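Local atomic coordinates of GCN5-related N-acetyltransferase (Brucella melitensis biovar Abortus 2308, PDB entry 3TCV), a protein that probably transfers an acetyl group from acetyl-CoA to an amine, possibly the N-terminal serine or alanine of proteins. Residues V103-A116 / I127-S139. Residues are numbered along the deposited sequence; the frame is centred on the assembly and turned at random. Where two conformers were deposited one is given.
Sequences VIDKASGKVAGRQA and IEIGSIYWGPLIS
Strand 110-116 runs antiparallel to strands 127-130 and 132-134, its axis at 165° to each. Arg114 and Tyr133 form a hydrogen-bonded pair, as do Ala116 and Gly130. Between them the register slips by one residue, a beta bulge at Ser131 and Ile132. Gly113 faces Trp134 in a non-hydrogen-bonded pair, and Gly135 N donates a hydrogen bond to Ala112 O at 3.0 Å.

Arg114 bends at chi2 (79°) and lies across Tyr133, whose CB sits over one guanidinium face, 3.7 Å from Arg114 NE. Arg114 NH1 donates a hydrogen bond to Ser131 O at 2.9 Å; the oxygen lies near the guanidinium plane, but the donor stands well above the carbonyl plane. This grips the bulge, while Arg114 NH2 makes a salt bridge with Glu76.

On the other face of the sheet, Trp134 NE1 donates a hydrogen bond to Gln115 OE1 at 2.8 Å, in both the indole and carbonyl planes. Gln115 NE2 bonds to Ala147 O, linking this pair to helix 142-158. Ile132 CG2 covers one face of the indole.

Past the strand, Ile138 wedges against the 103-105/110-112 hairpin. Its CG2 meets Ala112 CB at 3.5 Å and Asp105 CB, and its CD1 touches Val103 CG1 at 3.6 Å. Leu137 CD1 rests on Lys110 CB. One water joins Asp105 OD1 to Leu137 O, and another joins Ala112 O to Leu137 N.

These antiparallel strands form the centre of the GNAT fold. In this family the bulged strand leading into the next helix borders the acetyl-CoA site; strand 126-134 followed by helix 142-158 is consistent with that position.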
loop_
_atom_site.group_PDB
_atom_site.type_symbol
_atom_site.label_atom_id
_atom_site.label_comp_id
_atom_site.label_asym_id
_atom_site.label_seq_id
_atom_site.Cartn_x
_atom_site.Cartn_y
_atom_site.Cartn_z
ATOM N N VAL B 103 -21.853 -12.345 -5.702
ATOM C CA VAL B 103 -22.714 -12.050 -4.564
ATOM C C VAL B 103 -24.143 -12.335 -5.025
ATOM O O VAL B 103 -24.679 -11.631 -5.895
ATOM C CB VAL B 103 -22.594 -10.577 -4.101
ATOM C CG1 VAL B 103 -23.432 -10.330 -2.853
ATOM C CG2 VAL B 103 -21.134 -10.208 -3.843
ATOM N N ILE B 104 -24.736 -13.380 -4.452
ATOM C CA ILE B 104 -26.063 -13.852 -4.850
ATOM C C ILE B 104 -27.138 -13.396 -3.866
ATOM O O ILE B 104 -27.077 -13.686 -2.686
ATOM C CB ILE B 104 -26.096 -15.391 -4.980
ATOM C CG1 ILE B 104 -25.228 -15.851 -6.167
ATOM C CG2 ILE B 104 -27.517 -15.878 -5.227
ATOM C CD1 ILE B 104 -24.075 -16.766 -5.822
ATOM N N ASP B 105 -28.125 -12.676 -4.361
ATOM C CA ASP B 105 -29.244 -12.247 -3.537
ATOM C C ASP B 105 -30.166 -13.443 -3.328
ATOM O O ASP B 105 -30.740 -13.968 -4.293
ATOM C CB ASP B 105 -30.005 -11.120 -4.239
ATOM C CG ASP B 105 -31.293 -10.741 -3.528
ATOM O OD1 ASP B 105 -31.224 -10.351 -2.339
ATOM O OD2 ASP B 105 -32.365 -10.818 -4.173
ATOM N N LYS B 106 -30.304 -13.873 -2.076
ATOM C CA LYS B 106 -31.020 -15.122 -1.802
ATOM C C LYS B 106 -32.503 -14.998 -2.088
ATOM O O LYS B 106 -33.108 -15.947 -2.575
ATOM C CB LYS B 106 -30.793 -15.601 -0.378
ATOM C CG LYS B 106 -29.425 -16.245 -0.192
ATOM C CD LYS B 106 -29.183 -16.695 1.235
ATOM C CE LYS B 106 -30.212 -17.724 1.670
ATOM N NZ LYS B 106 -29.792 -18.395 2.916
ATOM N N ALA B 107 -33.075 -13.826 -1.818
ATOM C CA ALA B 107 -34.510 -13.606 -2.037
ATOM C C ALA B 107 -34.912 -13.880 -3.487
ATOM O O ALA B 107 -35.932 -14.520 -3.732
ATOM C CB ALA B 107 -34.903 -12.186 -1.630
ATOM N N SER B 108 -34.110 -13.404 -4.442
ATOM C CA SER B 108 -34.362 -13.626 -5.868
ATOM C C SER B 108 -33.645 -14.836 -6.443
ATOM O O SER B 108 -33.998 -15.323 -7.522
ATOM C CB SER B 108 -33.954 -12.391 -6.659
ATOM O OG SER B 108 -32.573 -12.119 -6.493
ATOM N N GLY B 109 -32.631 -15.326 -5.741
ATOM C CA GLY B 109 -31.734 -16.338 -6.286
ATOM C C GLY B 109 -30.773 -15.858 -7.370
ATOM O O GLY B 109 -30.039 -16.671 -7.924
ATOM N N LYS B 110 -30.751 -14.551 -7.652
ATOM C CA LYS B 110 -29.972 -13.981 -8.755
ATOM C C LYS B 110 -28.628 -13.434 -8.285
ATOM O O LYS B 110 -28.517 -12.917 -7.181
ATOM C CB LYS B 110 -30.708 -12.803 -9.409
ATOM C CG LYS B 110 -32.131 -13.055 -9.902
ATOM C CD LYS B 110 -32.189 -14.042 -11.027
ATOM C CE LYS B 110 -33.615 -14.145 -11.581
ATOM N NZ LYS B 110 -33.771 -15.413 -12.348
ATOM N N VAL B 111 -27.630 -13.518 -9.150
ATOM C CA VAL B 111 -26.364 -12.827 -8.909
ATOM C C VAL B 111 -26.675 -11.337 -8.909
ATOM O O VAL B 111 -27.348 -10.822 -9.810
ATOM C CB VAL B 111 -25.313 -13.167 -9.978
ATOM C CG1 VAL B 111 -24.048 -12.316 -9.783
ATOM C CG2 VAL B 111 -25.014 -14.676 -9.982
ATOM N N ALA B 112 -26.238 -10.656 -7.861
ATOM C CA ALA B 112 -26.559 -9.240 -7.683
ATOM C C ALA B 112 -25.335 -8.337 -7.781
ATOM O O ALA B 112 -25.466 -7.133 -7.891
ATOM C CB ALA B 112 -27.245 -9.042 -6.341
ATOM N N GLY B 113 -24.159 -8.932 -7.751
ATOM C CA GLY B 113 -22.921 -8.172 -7.806
ATOM C C GLY B 113 -21.728 -9.054 -7.630
ATOM O O GLY B 113 -21.809 -10.291 -7.767
ATOM N N ARG B 114 -20.606 -8.441 -7.289
ATOM C CA ARG B 114 -19.382 -9.199 -7.078
ATOM C C ARG B 114 -18.464 -8.423 -6.133
ATOM O O ARG B 114 -18.664 -7.227 -5.935
ATOM C CB ARG B 114 -18.695 -9.531 -8.425
ATOM C CG ARG B 114 -18.645 -8.413 -9.451
ATOM C CD ARG B 114 -17.561 -7.366 -9.218
ATOM N NE ARG B 114 -17.419 -6.455 -10.359
ATOM C CZ ARG B 114 -16.493 -5.506 -10.487
ATOM N NH1 ARG B 114 -15.615 -5.286 -9.521
ATOM N NH2 ARG B 114 -16.419 -4.784 -11.597
ATOM N N GLN B 115 -17.501 -9.125 -5.543
ATOM C CA GLN B 115 -16.532 -8.520 -4.621
ATOM C C GLN B 115 -15.324 -9.442 -4.511
ATOM O O GLN B 115 -15.391 -10.579 -4.957
ATOM C CB GLN B 115 -17.168 -8.310 -3.233
ATOM C CG GLN B 115 -17.646 -9.575 -2.539
ATOM C CD GLN B 115 -18.410 -9.315 -1.242
ATOM O OE1 GLN B 115 -19.276 -8.449 -1.193
ATOM N NE2 GLN B 115 -18.120 -10.097 -0.195
ATOM N N ALA B 116 -14.240 -8.969 -3.903
ATOM C CA ALA B 116 -13.023 -9.765 -3.837
ATOM C C ALA B 116 -12.239 -9.534 -2.571
ATOM O O ALA B 116 -12.298 -8.446 -1.972
ATOM C CB ALA B 116 -12.148 -9.467 -5.064
ATOM N N ILE B 127 -5.174 -8.168 4.660
ATOM C CA ILE B 127 -5.951 -8.429 3.469
ATOM C C ILE B 127 -6.963 -7.312 3.274
ATOM O O ILE B 127 -7.245 -6.580 4.221
ATOM C CB ILE B 127 -6.650 -9.795 3.605
ATOM C CG1 ILE B 127 -7.160 -10.290 2.269
ATOM C CG2 ILE B 127 -7.750 -9.746 4.666
ATOM C CD1 ILE B 127 -7.451 -11.788 2.312
ATOM N N GLU B 128 -7.440 -7.164 2.045
ATOM C CA GLU B 128 -8.411 -6.105 1.681
ATOM C C GLU B 128 -9.693 -6.699 1.108
ATOM O O GLU B 128 -9.661 -7.697 0.373
ATOM C CB GLU B 128 -7.772 -5.111 0.689
ATOM C CG GLU B 128 -8.735 -4.094 0.062
ATOM C CD GLU B 128 -8.148 -3.242 -1.063
ATOM O OE1 GLU B 128 -6.940 -2.962 -1.076
ATOM O OE2 GLU B 128 -8.930 -2.861 -1.949
ATOM N N ILE B 129 -10.824 -6.093 1.470
ATOM C CA ILE B 129 -12.073 -6.306 0.729
ATOM C C ILE B 129 -12.156 -5.198 -0.313
ATOM O O ILE B 129 -12.193 -4.047 0.035
ATOM C CB ILE B 129 -13.354 -6.333 1.615
ATOM C CG1 ILE B 129 -14.571 -6.489 0.698
ATOM C CG2 ILE B 129 -13.466 -5.101 2.547
ATOM C CD1 ILE B 129 -15.886 -6.779 1.396
ATOM N N GLY B 130 -12.166 -5.557 -1.594
ATOM C CA GLY B 130 -12.258 -4.555 -2.653
ATOM C C GLY B 130 -12.935 -5.118 -3.896
ATOM O O GLY B 130 -13.612 -6.155 -3.835
ATOM N N SER B 131 -12.744 -4.402 -4.996
ATOM C CA SER B 131 -13.376 -4.761 -6.255
ATOM C C SER B 131 -14.899 -4.912 -6.059
ATOM O O SER B 131 -15.499 -5.796 -6.638
ATOM C CB SER B 131 -12.796 -6.080 -6.791
ATOM O OG SER B 131 -11.364 -6.069 -6.834
ATOM N N ILE B 132 -15.493 -4.080 -5.229
ATOM C CA ILE B 132 -16.915 -4.235 -4.865
ATOM C C ILE B 132 -17.845 -3.623 -5.908
ATOM O O ILE B 132 -17.732 -2.449 -6.245
ATOM C CB ILE B 132 -17.211 -3.550 -3.499
ATOM C CG1 ILE B 132 -16.438 -4.261 -2.378
ATOM C CG2 ILE B 132 -18.725 -3.532 -3.221
ATOM C CD1 ILE B 132 -16.512 -3.537 -1.038
ATOM N N TYR B 133 -18.768 -4.433 -6.423
ATOM C CA TYR B 133 -19.915 -3.917 -7.138
ATOM C C TYR B 133 -21.150 -4.597 -6.573
ATOM O O TYR B 133 -21.342 -5.800 -6.773
ATOM C CB TYR B 133 -19.844 -4.171 -8.656
ATOM C CG TYR B 133 -21.144 -3.817 -9.325
ATOM C CD1 TYR B 133 -21.665 -2.531 -9.207
ATOM C CD2 TYR B 133 -21.874 -4.747 -10.047
ATOM C CE1 TYR B 133 -22.884 -2.183 -9.772
ATOM C CE2 TYR B 133 -23.104 -4.403 -10.628
ATOM C CZ TYR B 133 -23.594 -3.125 -10.492
ATOM O OH TYR B 133 -24.804 -2.730 -11.055
ATOM N N TRP B 134 -21.964 -3.809 -5.864
ATOM C CA TRP B 134 -23.233 -4.264 -5.322
ATOM C C TRP B 134 -24.345 -3.559 -6.052
ATOM O O TRP B 134 -24.595 -2.370 -5.855
ATOM C CB TRP B 134 -23.301 -3.990 -3.826
ATOM C CG TRP B 134 -22.315 -4.758 -2.986
ATOM C CD1 TRP B 134 -21.782 -6.015 -3.213
ATOM C CD2 TRP B 134 -21.759 -4.329 -1.697
ATOM N NE1 TRP B 134 -20.923 -6.369 -2.202
ATOM C CE2 TRP B 134 -20.893 -5.410 -1.245
ATOM C CE3 TRP B 134 -21.878 -3.189 -0.923
ATOM C CZ2 TRP B 134 -20.164 -5.318 -0.079
ATOM C CZ3 TRP B 134 -21.137 -3.107 0.261
ATOM C CH2 TRP B 134 -20.300 -4.149 0.667
ATOM N N GLY B 135 -25.011 -4.293 -6.939
ATOM C CA GLY B 135 -26.044 -3.735 -7.776
ATOM C C GLY B 135 -27.361 -3.507 -7.069
ATOM O O GLY B 135 -27.502 -3.742 -5.857
ATOM N N PRO B 136 -28.343 -3.030 -7.824
ATOM C CA PRO B 136 -29.619 -2.587 -7.258
ATOM C C PRO B 136 -30.402 -3.648 -6.482
ATOM O O PRO B 136 -31.154 -3.284 -5.583
ATOM C CB PRO B 136 -30.400 -2.096 -8.471
ATOM C CG PRO B 136 -29.741 -2.674 -9.659
ATOM C CD PRO B 136 -28.325 -2.980 -9.296
ATOM N N LEU B 137 -30.199 -4.927 -6.762
ATOM C CA LEU B 137 -30.901 -5.954 -6.013
ATOM C C LEU B 137 -30.505 -5.954 -4.548
ATOM O O LEU B 137 -31.294 -6.351 -3.699
ATOM C CB LEU B 137 -30.669 -7.344 -6.588
ATOM C CG LEU B 137 -31.264 -7.713 -7.948
ATOM C CD1 LEU B 137 -30.830 -9.132 -8.283
ATOM C CD2 LEU B 137 -32.786 -7.601 -7.943
ATOM N N ILE B 138 -29.280 -5.517 -4.241
ATOM C CA ILE B 138 -28.786 -5.600 -2.873
ATOM C C ILE B 138 -28.274 -4.288 -2.291
ATOM O O ILE B 138 -28.064 -4.226 -1.090
ATOM C CB ILE B 138 -27.671 -6.660 -2.736
ATOM C CG1 ILE B 138 -26.433 -6.300 -3.585
ATOM C CG2 ILE B 138 -28.221 -8.020 -3.119
ATOM C CD1 ILE B 138 -25.269 -7.267 -3.399
ATOM N N SER B 139 -28.062 -3.268 -3.130
ATOM C CA SER B 139 -27.444 -2.018 -2.678
ATOM C C SER B 139 -28.322 -1.384 -1.597
ATOM O O SER B 139 -29.527 -1.261 -1.778
ATOM C CB SER B 139 -27.286 -1.042 -3.843
ATOM O OG SER B 139 -26.441 0.020 -3.444
HETATM O O HOH W 1 -31.752 -7.868 -1.329
HETATM O O HOH W 2 -28.106 -6.221 -8.483
#